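TRNA (guanine(26)-N(2))-dimethyltransferase (Pyrococcus horikoshii, PDB 2EJU) probably transfers two methyl groups from S-adenosyl-L-methionine to N2 of guanine 26 in a number of tRNAs. Local coordinates at residues R31-R36 with L299-Q304; I38-L43 with G62-L67; K289-A294 with Q304-L309. All coordinates share one frame; numbering follows the deposited sequence.

Interaction 1. Residues R31-R36 with L299-Q304; sequences RMALNR and LARKKQ. With SAH (S-adenosyl-L-homocysteine), chain B.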
loop_
_atom_site.group_PDB
_atom_site.type_symbol
_atom_site.label_atom_id
_atom_site.label_comp_id
_atom_site.label_asym_id
_atom_site.label_seq_id
_atom_site.Cartn_x
_atom_site.Cartn_y
_atom_site.Cartn_z
ATOM N N ARG A 31 -1.451 -5.007 15.391
ATOM C CA ARG A 31 -1.547 -3.634 14.900
ATOM C C ARG A 31 -1.770 -3.632 13.386
ATOM O O ARG A 31 -2.213 -2.633 12.820
ATOM C CB ARG A 31 -0.274 -2.850 15.250
ATOM C CG ARG A 31 -0.043 -2.675 16.755
ATOM C CD ARG A 31 1.266 -1.952 17.040
ATOM N NE ARG A 31 1.262 -0.565 16.570
ATOM C CZ ARG A 31 0.668 0.443 17.200
ATOM N NH1 ARG A 31 0.018 0.232 18.338
ATOM N NH2 ARG A 31 0.734 1.670 16.698
ATOM N N MET A 32 -1.477 -4.758 12.736
ATOM C CA MET A 32 -1.661 -4.870 11.293
ATOM C C MET A 32 -3.038 -5.410 10.922
ATOM O O MET A 32 -3.292 -5.730 9.760
ATOM C CB MET A 32 -0.576 -5.753 10.677
ATOM C CG MET A 32 0.811 -5.129 10.719
ATOM S SD MET A 32 0.959 -3.626 9.705
ATOM C CE MET A 32 2.547 -3.883 8.958
ATOM N N ALA A 33 -3.927 -5.512 11.908
ATOM C CA ALA A 33 -5.281 -5.993 11.655
ATOM C C ALA A 33 -5.990 -4.981 10.755
ATOM O O ALA A 33 -6.831 -5.346 9.924
ATOM C CB ALA A 33 -6.044 -6.151 12.968
ATOM N N LEU A 34 -5.643 -3.707 10.934
ATOM C CA LEU A 34 -6.216 -2.621 10.142
ATOM C C LEU A 34 -5.813 -2.780 8.675
ATOM O O LEU A 34 -6.637 -2.622 7.773
ATOM C CB LEU A 34 -5.726 -1.268 10.671
ATOM C CG LEU A 34 -6.230 -0.026 9.925
ATOM C CD1 LEU A 34 -7.748 -0.027 9.902
ATOM C CD2 LEU A 34 -5.711 1.239 10.598
ATOM N N ASN A 35 -4.543 -3.085 8.448
ATOM C CA ASN A 35 -4.031 -3.285 7.098
ATOM C C ASN A 35 -4.842 -4.415 6.468
ATOM O O ASN A 35 -5.348 -4.287 5.348
ATOM C CB ASN A 35 -2.545 -3.661 7.160
ATOM C CG ASN A 35 -1.927 -3.895 5.785
ATOM O OD1 ASN A 35 -2.331 -4.796 5.050
ATOM N ND2 ASN A 35 -0.932 -3.084 5.439
ATOM N N ARG A 36 -4.976 -5.514 7.207
ATOM C CA ARG A 36 -5.734 -6.675 6.738
ATOM C C ARG A 36 -7.178 -6.285 6.404
ATOM O O ARG A 36 -7.721 -6.701 5.379
ATOM C CB ARG A 36 -5.728 -7.774 7.805
ATOM C CG ARG A 36 -4.994 -9.054 7.417
ATOM C CD ARG A 36 -3.672 -9.217 8.158
ATOM N NE ARG A 36 -3.820 -9.118 9.615
ATOM C CZ ARG A 36 -2.794 -9.068 10.464
ATOM N NH1 ARG A 36 -1.550 -9.120 10.010
ATOM N NH2 ARG A 36 -3.003 -8.916 11.761
ATOM N N LEU A 299 -15.602 -5.962 10.355
ATOM C CA LEU A 299 -14.152 -5.862 10.317
ATOM C C LEU A 299 -13.532 -6.042 11.692
ATOM O O LEU A 299 -14.242 -6.085 12.697
ATOM C CB LEU A 299 -13.753 -4.507 9.735
ATOM C CG LEU A 299 -14.290 -4.251 8.324
ATOM C CD1 LEU A 299 -13.938 -2.835 7.886
ATOM C CD2 LEU A 299 -13.702 -5.278 7.366
ATOM N N ALA A 300 -12.208 -6.154 11.732
ATOM C CA ALA A 300 -11.489 -6.328 12.991
ATOM C C ALA A 300 -11.389 -5.000 13.734
ATOM O O ALA A 300 -11.514 -4.949 14.958
ATOM C CB ALA A 300 -10.098 -6.880 12.726
ATOM N N ARG A 301 -11.153 -3.929 12.984
ATOM C CA ARG A 301 -11.037 -2.590 13.553
ATOM C C ARG A 301 -11.871 -1.656 12.687
ATOM O O ARG A 301 -11.347 -0.728 12.071
ATOM C CB ARG A 301 -9.578 -2.136 13.538
ATOM C CG ARG A 301 -8.610 -3.118 14.175
ATOM C CD ARG A 301 -8.772 -3.183 15.682
ATOM N NE ARG A 301 -7.894 -4.195 16.263
ATOM C CZ ARG A 301 -8.115 -5.504 16.196
ATOM N NH1 ARG A 301 -9.195 -5.966 15.577
ATOM N NH2 ARG A 301 -7.249 -6.352 16.733
ATOM N N LYS A 302 -13.172 -1.916 12.648
ATOM C CA LYS A 302 -14.104 -1.137 11.844
ATOM C C LYS A 302 -13.969 0.378 11.997
ATOM O O LYS A 302 -13.885 1.099 11.002
ATOM C CB LYS A 302 -15.540 -1.575 12.153
ATOM C CG LYS A 302 -16.557 -1.122 11.115
ATOM C CD LYS A 302 -17.877 -1.856 11.268
ATOM C CE LYS A 302 -18.868 -1.429 10.198
ATOM N NZ LYS A 302 -20.112 -2.240 10.244
ATOM N N LYS A 303 -13.944 0.863 13.236
ATOM C CA LYS A 303 -13.830 2.300 13.489
ATOM C C LYS A 303 -12.573 2.905 12.866
ATOM O O LYS A 303 -12.646 3.904 12.151
ATOM C CB LYS A 303 -13.851 2.583 14.998
ATOM C CG LYS A 303 -12.798 1.831 15.792
ATOM C CD LYS A 303 -13.057 0.328 15.775
ATOM C CE LYS A 303 -11.859 -0.417 16.301
ATOM N NZ LYS A 303 -10.643 0.016 15.576
ATOM N N GLN A 304 -11.424 2.298 13.134
ATOM C CA GLN A 304 -10.170 2.791 12.584
ATOM C C GLN A 304 -10.151 2.688 11.060
ATOM O O GLN A 304 -9.647 3.577 10.371
ATOM C CB GLN A 304 -9.002 2.010 13.180
ATOM C CG GLN A 304 -8.633 2.452 14.578
ATOM C CD GLN A 304 -7.667 1.504 15.249
ATOM O OE1 GLN A 304 -8.073 0.491 15.820
ATOM N NE2 GLN A 304 -6.379 1.818 15.174
HETATM N N SAH B . 1.663 -11.300 5.944
HETATM C CA SAH B . 1.414 -11.152 7.261
HETATM C CB SAH B . 2.871 -11.299 7.754
HETATM C CG SAH B . 4.324 -11.515 7.541
HETATM S SD SAH B . 5.784 -11.605 8.411
HETATM C C SAH B . 0.270 -10.922 8.070
HETATM O O SAH B . 0.413 -11.526 9.228
HETATM O OXT SAH B . -0.684 -10.230 7.645
HETATM C "C5'" SAH B . 6.847 -11.916 7.114
HETATM C "C4'" SAH B . 7.424 -13.362 7.256
HETATM O "O4'" SAH B . 7.927 -13.575 5.930
HETATM C "C3'" SAH B . 7.513 -14.677 7.993
HETATM O "O3'" SAH B . 6.409 -15.543 8.389
HETATM C "C2'" SAH B . 8.538 -15.479 7.191
HETATM O "O2'" SAH B . 9.149 -16.597 7.515
HETATM C "C1'" SAH B . 8.755 -14.724 5.911
HETATM N N9 SAH B . 9.667 -14.926 4.645
HETATM C C8 SAH B . 10.903 -14.458 4.600
HETATM N N7 SAH B . 11.447 -14.745 3.459
HETATM C C5 SAH B . 10.580 -15.400 2.730
HETATM C C6 SAH B . 10.615 -15.953 1.436
HETATM N N6 SAH B . 11.713 -15.831 0.708
HETATM N N1 SAH B . 9.489 -16.617 0.927
HETATM C C2 SAH B . 8.333 -16.755 1.671
HETATM N N3 SAH B . 8.282 -16.222 2.938
HETATM C C4 SAH B . 9.389 -15.542 3.495
#
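R301 has CG beside its backbone N (chi1 -52°) and a bend at chi2 (-71°). Together they fold its guanidinium back over A33. CB of A33 sits under the centre of that flat group, 3.9 Å from CZ of R301. The same methyl meets A300, with the two CB atoms 4.1 Å apart. L34 takes the other flank of the contact. Its CG lies anti to the backbone N, and the branch CD1 reaches the first turn of the opposite helix, 3.8 Å from C of Q304. The L34 and Q304 side chains cross at a slant. No hydrogen bond joins the two segments directly. NH1 of R301 instead makes a weak bond to O of A300, 2.6 Å long.

The contact joins the start of helix 33-46, in the class I-like methyltransferase fold, to the loop that leads into helix 302-314. D37, the next residue along helix 33-46, ties this loop to the helix. It accepts a hydrogen bond from N of A300 on OD1 and one from N of R301 on OD2.

On the ligand side, R36 reaches S-adenosyl-L-homocysteine. NH1 of R36 donates to the carboxylate oxygen OXT at 2.8 Å, with a bent N-H...O angle of 147°. O of M32 lies over the centre of one face of this guanidinium. NH2 of R36 forms a salt bridge to E8 and a hydrogen bond to O of N29.

Interaction 2. Residues I38-L43 with G62-L67; sequences IVVVLL and GIRFAL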
loop_
_atom_site.group_PDB
_atom_site.type_symbol
_atom_site.label_atom_id
_atom_site.label_comp_id
_atom_site.label_asym_id
_atom_site.label_seq_id
_atom_site.Cartn_x
_atom_site.Cartn_y
_atom_site.Cartn_z
ATOM N N ILE A 38 -8.381 -3.394 5.448
ATOM C CA ILE A 38 -8.396 -2.602 4.229
ATOM C C ILE A 38 -8.404 -3.494 2.997
ATOM O O ILE A 38 -9.246 -3.331 2.116
ATOM C CB ILE A 38 -7.174 -1.645 4.161
ATOM C CG1 ILE A 38 -7.130 -0.752 5.404
ATOM C CG2 ILE A 38 -7.249 -0.780 2.910
ATOM C CD1 ILE A 38 -8.329 0.147 5.568
ATOM N N VAL A 39 -7.475 -4.441 2.932
ATOM C CA VAL A 39 -7.427 -5.325 1.779
ATOM C C VAL A 39 -8.712 -6.149 1.678
ATOM O O VAL A 39 -9.236 -6.369 0.580
ATOM C CB VAL A 39 -6.169 -6.251 1.814
ATOM C CG1 VAL A 39 -6.132 -7.064 3.094
ATOM C CG2 VAL A 39 -6.168 -7.165 0.597
ATOM N N VAL A 40 -9.236 -6.590 2.816
ATOM C CA VAL A 40 -10.474 -7.362 2.815
ATOM C C VAL A 40 -11.602 -6.532 2.195
ATOM O O VAL A 40 -12.380 -7.026 1.370
ATOM C CB VAL A 40 -10.872 -7.789 4.254
ATOM C CG1 VAL A 40 -12.346 -8.167 4.314
ATOM C CG2 VAL A 40 -10.022 -8.970 4.687
ATOM N N VAL A 41 -11.679 -5.265 2.588
ATOM C CA VAL A 41 -12.704 -4.368 2.063
ATOM C C VAL A 41 -12.549 -4.207 0.555
ATOM O O VAL A 41 -13.525 -4.269 -0.191
ATOM C CB VAL A 41 -12.609 -2.976 2.707
ATOM C CG1 VAL A 41 -13.530 -1.997 1.984
ATOM C CG2 VAL A 41 -12.982 -3.063 4.181
ATOM N N LEU A 42 -11.312 -4.003 0.113
ATOM C CA LEU A 42 -11.038 -3.820 -1.302
ATOM C C LEU A 42 -11.424 -5.042 -2.131
ATOM O O LEU A 42 -12.030 -4.916 -3.200
ATOM C CB LEU A 42 -9.556 -3.494 -1.513
ATOM C CG LEU A 42 -9.158 -3.275 -2.978
ATOM C CD1 LEU A 42 -9.960 -2.112 -3.556
ATOM C CD2 LEU A 42 -7.664 -3.001 -3.081
ATOM N N LEU A 43 -11.071 -6.225 -1.638
ATOM C CA LEU A 43 -11.369 -7.464 -2.346
ATOM C C LEU A 43 -12.867 -7.696 -2.491
ATOM O O LEU A 43 -13.310 -8.395 -3.403
ATOM C CB LEU A 43 -10.706 -8.652 -1.640
ATOM C CG LEU A 43 -9.329 -9.106 -2.169
ATOM C CD1 LEU A 43 -8.420 -7.915 -2.425
ATOM C CD2 LEU A 43 -8.697 -10.063 -1.172
ATOM N N GLY A 62 -4.493 -14.785 4.407
ATOM C CA GLY A 62 -5.157 -15.690 3.488
ATOM C C GLY A 62 -6.422 -16.278 4.094
ATOM O O GLY A 62 -7.422 -16.444 3.402
ATOM N N ILE A 63 -6.383 -16.601 5.385
ATOM C CA ILE A 63 -7.557 -17.155 6.044
ATOM C C ILE A 63 -8.702 -16.149 5.985
ATOM O O ILE A 63 -9.835 -16.505 5.668
ATOM C CB ILE A 63 -7.255 -17.527 7.516
ATOM C CG1 ILE A 63 -6.320 -18.732 7.561
ATOM C CG2 ILE A 63 -8.546 -17.862 8.249
ATOM C CD1 ILE A 63 -5.919 -19.159 8.965
ATOM N N ARG A 64 -8.411 -14.885 6.283
ATOM C CA ARG A 64 -9.452 -13.873 6.228
ATOM C C ARG A 64 -9.893 -13.662 4.777
ATOM O O ARG A 64 -11.055 -13.364 4.513
ATOM C CB ARG A 64 -8.968 -12.565 6.858
ATOM C CG ARG A 64 -8.784 -12.661 8.375
ATOM C CD ARG A 64 -8.591 -11.291 9.001
ATOM N NE ARG A 64 -9.762 -10.450 8.795
ATOM C CZ ARG A 64 -9.775 -9.128 8.936
ATOM N NH1 ARG A 64 -8.671 -8.477 9.285
ATOM N NH2 ARG A 64 -10.897 -8.452 8.720
ATOM N N PHE A 65 -8.977 -13.823 3.830
ATOM C CA PHE A 65 -9.355 -13.679 2.426
ATOM C C PHE A 65 -10.430 -14.729 2.131
ATOM O O PHE A 65 -11.453 -14.440 1.515
ATOM C CB PHE A 65 -8.153 -13.922 1.507
ATOM C CG PHE A 65 -7.179 -12.775 1.445
ATOM C CD1 PHE A 65 -5.981 -12.915 0.747
ATOM C CD2 PHE A 65 -7.446 -11.563 2.080
ATOM C CE1 PHE A 65 -5.059 -11.868 0.682
ATOM C CE2 PHE A 65 -6.528 -10.508 2.022
ATOM C CZ PHE A 65 -5.335 -10.665 1.320
ATOM N N ALA A 66 -10.183 -15.951 2.595
ATOM C CA ALA A 66 -11.106 -17.058 2.385
ATOM C C ALA A 66 -12.430 -16.880 3.129
ATOM O O ALA A 66 -13.495 -17.139 2.575
ATOM C CB ALA A 66 -10.437 -18.380 2.797
ATOM N N LEU A 67 -12.368 -16.426 4.376
ATOM C CA LEU A 67 -13.581 -16.247 5.170
ATOM C C LEU A 67 -14.387 -14.981 4.911
ATOM O O LEU A 67 -15.606 -14.976 5.096
ATOM C CB LEU A 67 -13.242 -16.282 6.664
ATOM C CG LEU A 67 -12.712 -17.586 7.262
ATOM C CD1 LEU A 67 -12.169 -17.316 8.653
ATOM C CD2 LEU A 67 -13.822 -18.634 7.295
#
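Helix segments 38-43 and 62-67 run in roughly the same direction, with axes 10.2 Å apart at an angle of 33°; V40 and F65 have the nearest CA atoms. The two helices flank strand 50-53 in sequence, in the Rossmann-like fold of class I methyltransferases. Helix 60-68 is the connection of the beta-alpha-beta crossover between the neighbouring parallel strands 50-53 and 73-78.

F65 carries the contact. Its CG lies beside the backbone N (chi1 -76°), and the ring extends toward helix 33-46. L43 approaches one face. Its CD2 makes a CH-pi contact, 3.9 Å from the centroid of the F65 ring and 15° off the ring normal. V39 comes to the edge of the ring, and the two side chains cross at about a right angle. CG1 of V39 lies in the ring plane, 3.6 Å from CE2 of F65. The other V39 methyl, CG2, is 3.7 Å from CZ of F65. F134, on strand 132-137, also touches V39 and L43. Trimming F65 to an alanine would probably open a gap between the helices and leave the V39 and L43 methyls without the ring edge and face they pack on.

The polar end of R64 finds its partners outside the two segments. Its NH2 forms a salt bridge with D37, its NE with E68 and its NH1 with E8. Three acids around one guanidinium probably keep it charged, and they fix its rotation. V40 adds the apolar cover. Its CG2 lies over one face of the guanidinium, displaced toward the rim, and is 4.2 Å from NH2 of R64.

Interaction 3. Residues K289-A294 with Q304-L309; sequences KMVKEA and QALKLL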
loop_
_atom_site.group_PDB
_atom_site.type_symbol
_atom_site.label_atom_id
_atom_site.label_comp_id
_atom_site.label_asym_id
_atom_site.label_seq_id
_atom_site.Cartn_x
_atom_site.Cartn_y
_atom_site.Cartn_z
ATOM N N LYS A 289 -16.563 3.559 -2.863
ATOM C CA LYS A 289 -17.275 2.312 -2.589
ATOM C C LYS A 289 -16.703 1.612 -1.361
ATOM O O LYS A 289 -17.436 0.972 -0.604
ATOM C CB LYS A 289 -17.195 1.370 -3.790
ATOM C CG LYS A 289 -17.929 1.874 -5.016
ATOM C CD LYS A 289 -17.917 0.847 -6.133
ATOM C CE LYS A 289 -18.613 1.388 -7.367
ATOM N NZ LYS A 289 -18.600 0.407 -8.482
ATOM N N MET A 290 -15.393 1.732 -1.168
ATOM C CA MET A 290 -14.730 1.111 -0.028
ATOM C C MET A 290 -15.268 1.632 1.305
ATOM O O MET A 290 -15.492 0.857 2.234
ATOM C CB MET A 290 -13.214 1.330 -0.109
ATOM C CG MET A 290 -12.517 0.430 -1.122
ATOM S SD MET A 290 -10.710 0.630 -1.186
ATOM C CE MET A 290 -10.212 -0.071 0.411
ATOM N N VAL A 291 -15.480 2.939 1.408
ATOM C CA VAL A 291 -16.005 3.498 2.652
ATOM C C VAL A 291 -17.356 2.866 2.978
ATOM O O VAL A 291 -17.616 2.489 4.120
ATOM C CB VAL A 291 -16.183 5.031 2.567
ATOM C CG1 VAL A 291 -16.905 5.538 3.814
ATOM C CG2 VAL A 291 -14.827 5.706 2.451
ATOM N N LYS A 292 -18.202 2.741 1.959
ATOM C CA LYS A 292 -19.530 2.160 2.124
ATOM C C LYS A 292 -19.431 0.680 2.491
ATOM O O LYS A 292 -20.138 0.197 3.381
ATOM C CB LYS A 292 -20.336 2.297 0.829
ATOM C CG LYS A 292 -20.229 3.654 0.141
ATOM C CD LYS A 292 -20.772 4.793 0.990
ATOM C CE LYS A 292 -20.638 6.119 0.252
ATOM N NZ LYS A 292 -21.121 7.267 1.068
ATOM N N GLU A 293 -18.557 -0.039 1.795
ATOM C CA GLU A 293 -18.379 -1.461 2.049
ATOM C C GLU A 293 -17.880 -1.711 3.470
ATOM O O GLU A 293 -18.386 -2.592 4.167
ATOM C CB GLU A 293 -17.393 -2.060 1.044
ATOM C CG GLU A 293 -17.262 -3.577 1.130
ATOM C CD GLU A 293 -18.481 -4.312 0.586
ATOM O OE1 GLU A 293 -18.547 -5.551 0.739
ATOM O OE2 GLU A 293 -19.367 -3.656 -0.002
ATOM N N ALA A 294 -16.890 -0.937 3.902
ATOM C CA ALA A 294 -16.340 -1.101 5.247
ATOM C C ALA A 294 -17.432 -0.945 6.301
ATOM O O ALA A 294 -17.343 -1.513 7.389
ATOM C CB ALA A 294 -15.237 -0.080 5.489
ATOM N N GLN A 304 -11.424 2.298 13.134
ATOM C CA GLN A 304 -10.170 2.791 12.584
ATOM C C GLN A 304 -10.151 2.688 11.060
ATOM O O GLN A 304 -9.647 3.577 10.371
ATOM C CB GLN A 304 -9.002 2.010 13.180
ATOM C CG GLN A 304 -8.633 2.452 14.578
ATOM C CD GLN A 304 -7.667 1.504 15.249
ATOM O OE1 GLN A 304 -8.073 0.491 15.820
ATOM N NE2 GLN A 304 -6.379 1.818 15.174
ATOM N N ALA A 305 -10.706 1.602 10.539
ATOM C CA ALA A 305 -10.761 1.394 9.099
ATOM C C ALA A 305 -11.558 2.514 8.430
ATOM O O ALA A 305 -11.115 3.090 7.435
ATOM C CB ALA A 305 -11.391 0.041 8.791
ATOM N N LEU A 306 -12.732 2.819 8.982
ATOM C CA LEU A 306 -13.587 3.870 8.437
ATOM C C LEU A 306 -12.963 5.256 8.544
ATOM O O LEU A 306 -13.082 6.060 7.622
ATOM C CB LEU A 306 -14.953 3.868 9.131
ATOM C CG LEU A 306 -15.955 2.807 8.675
ATOM C CD1 LEU A 306 -17.235 2.928 9.486
ATOM C CD2 LEU A 306 -16.246 2.985 7.184
ATOM N N LYS A 307 -12.303 5.534 9.665
ATOM C CA LYS A 307 -11.665 6.831 9.863
ATOM C C LYS A 307 -10.580 7.080 8.817
ATOM O O LYS A 307 -10.454 8.186 8.290
ATOM C CB LYS A 307 -11.051 6.932 11.262
ATOM C CG LYS A 307 -10.364 8.267 11.505
ATOM C CD LYS A 307 -10.072 8.531 12.975
ATOM C CE LYS A 307 -8.931 7.681 13.502
ATOM N NZ LYS A 307 -8.589 8.076 14.904
ATOM N N LEU A 308 -9.793 6.049 8.523
ATOM C CA LEU A 308 -8.727 6.171 7.534
ATOM C C LEU A 308 -9.309 6.262 6.128
ATOM O O LEU A 308 -8.914 7.116 5.333
ATOM C CB LEU A 308 -7.786 4.970 7.623
ATOM C CG LEU A 308 -6.617 4.949 6.634
ATOM C CD1 LEU A 308 -5.700 6.132 6.892
ATOM C CD2 LEU A 308 -5.852 3.640 6.788
ATOM N N LEU A 309 -10.252 5.378 5.825
ATOM C CA LEU A 309 -10.884 5.366 4.512
ATOM C C LEU A 309 -11.661 6.652 4.222
ATOM O O LEU A 309 -11.643 7.152 3.098
ATOM C CB LEU A 309 -11.810 4.152 4.386
ATOM C CG LEU A 309 -11.119 2.782 4.393
ATOM C CD1 LEU A 309 -12.156 1.674 4.319
ATOM C CD2 LEU A 309 -10.165 2.686 3.212
#
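CG2 of V291 lies over one face of the L309 backbone carbonyl, 3.6 Å from O of L309. In return, CD2 of L306 comes up to the oxygen end of the V291 carbonyl, 3.4 Å from O of V291. Each helix therefore presses a methyl group onto the backbone of the other. No ring or other flat side chain takes part.

A294 fits between two leucines. Its CB is 3.6 Å from CD2 of L306 and 3.7 Å from CD1 of L309. The small side chain lets both leucines close in on the helix. L309 is shared more widely. Its CB also meets CG2 of V291, and its second methyl takes up M290. The methionine chain turns at chi3 (69°), and this carries its terminal methyl across to L309. CE of M290 ends 3.9 Å from CD2 of L309, with the two side chains crossing at about a right angle.

No hydrogen bond crosses between the segments, so the contact is made by apolar packing. The axes approach to 9.5 Å, and the angle between their directions is 165°. V291 and L309 mark the closest backbone approach. M290 also packs on L42 and A305 on L34, so both partners rest on helix 33-46. M290 and L308 further touch strand 213-223, at the edge of the central sheet. Helices 284-295 and 302-314, joined by a short loop, form an antiparallel helical hairpin, and this contact is its buried seam.

In the fold
Helix 33-46 connects all three contacts. It supplies a segment to interactions 1 and 2, whose centres are 11 Å apart, and the hairpin of interaction 3 rests on it. Interactions 1 and 2 meet where CB of R36 lies 3.4 Å from NH1 of R64. E8 pairs with both arginines. Interactions 1 and 3 share Q304, and CD1 of L34 is 3.4 Å from CA of A305. Interactions 2 and 3 touch through CG1 of V41 and O of M290, 3.5 Å apart. Interaction 1 reaches the ligand directly. In interaction 2, the side chain of V39 is about 8 Å from the bound S-adenosyl-L-homocysteine (SAH). Interaction 3 is more remote, with the M290 side chain about 12 Å from that of R36.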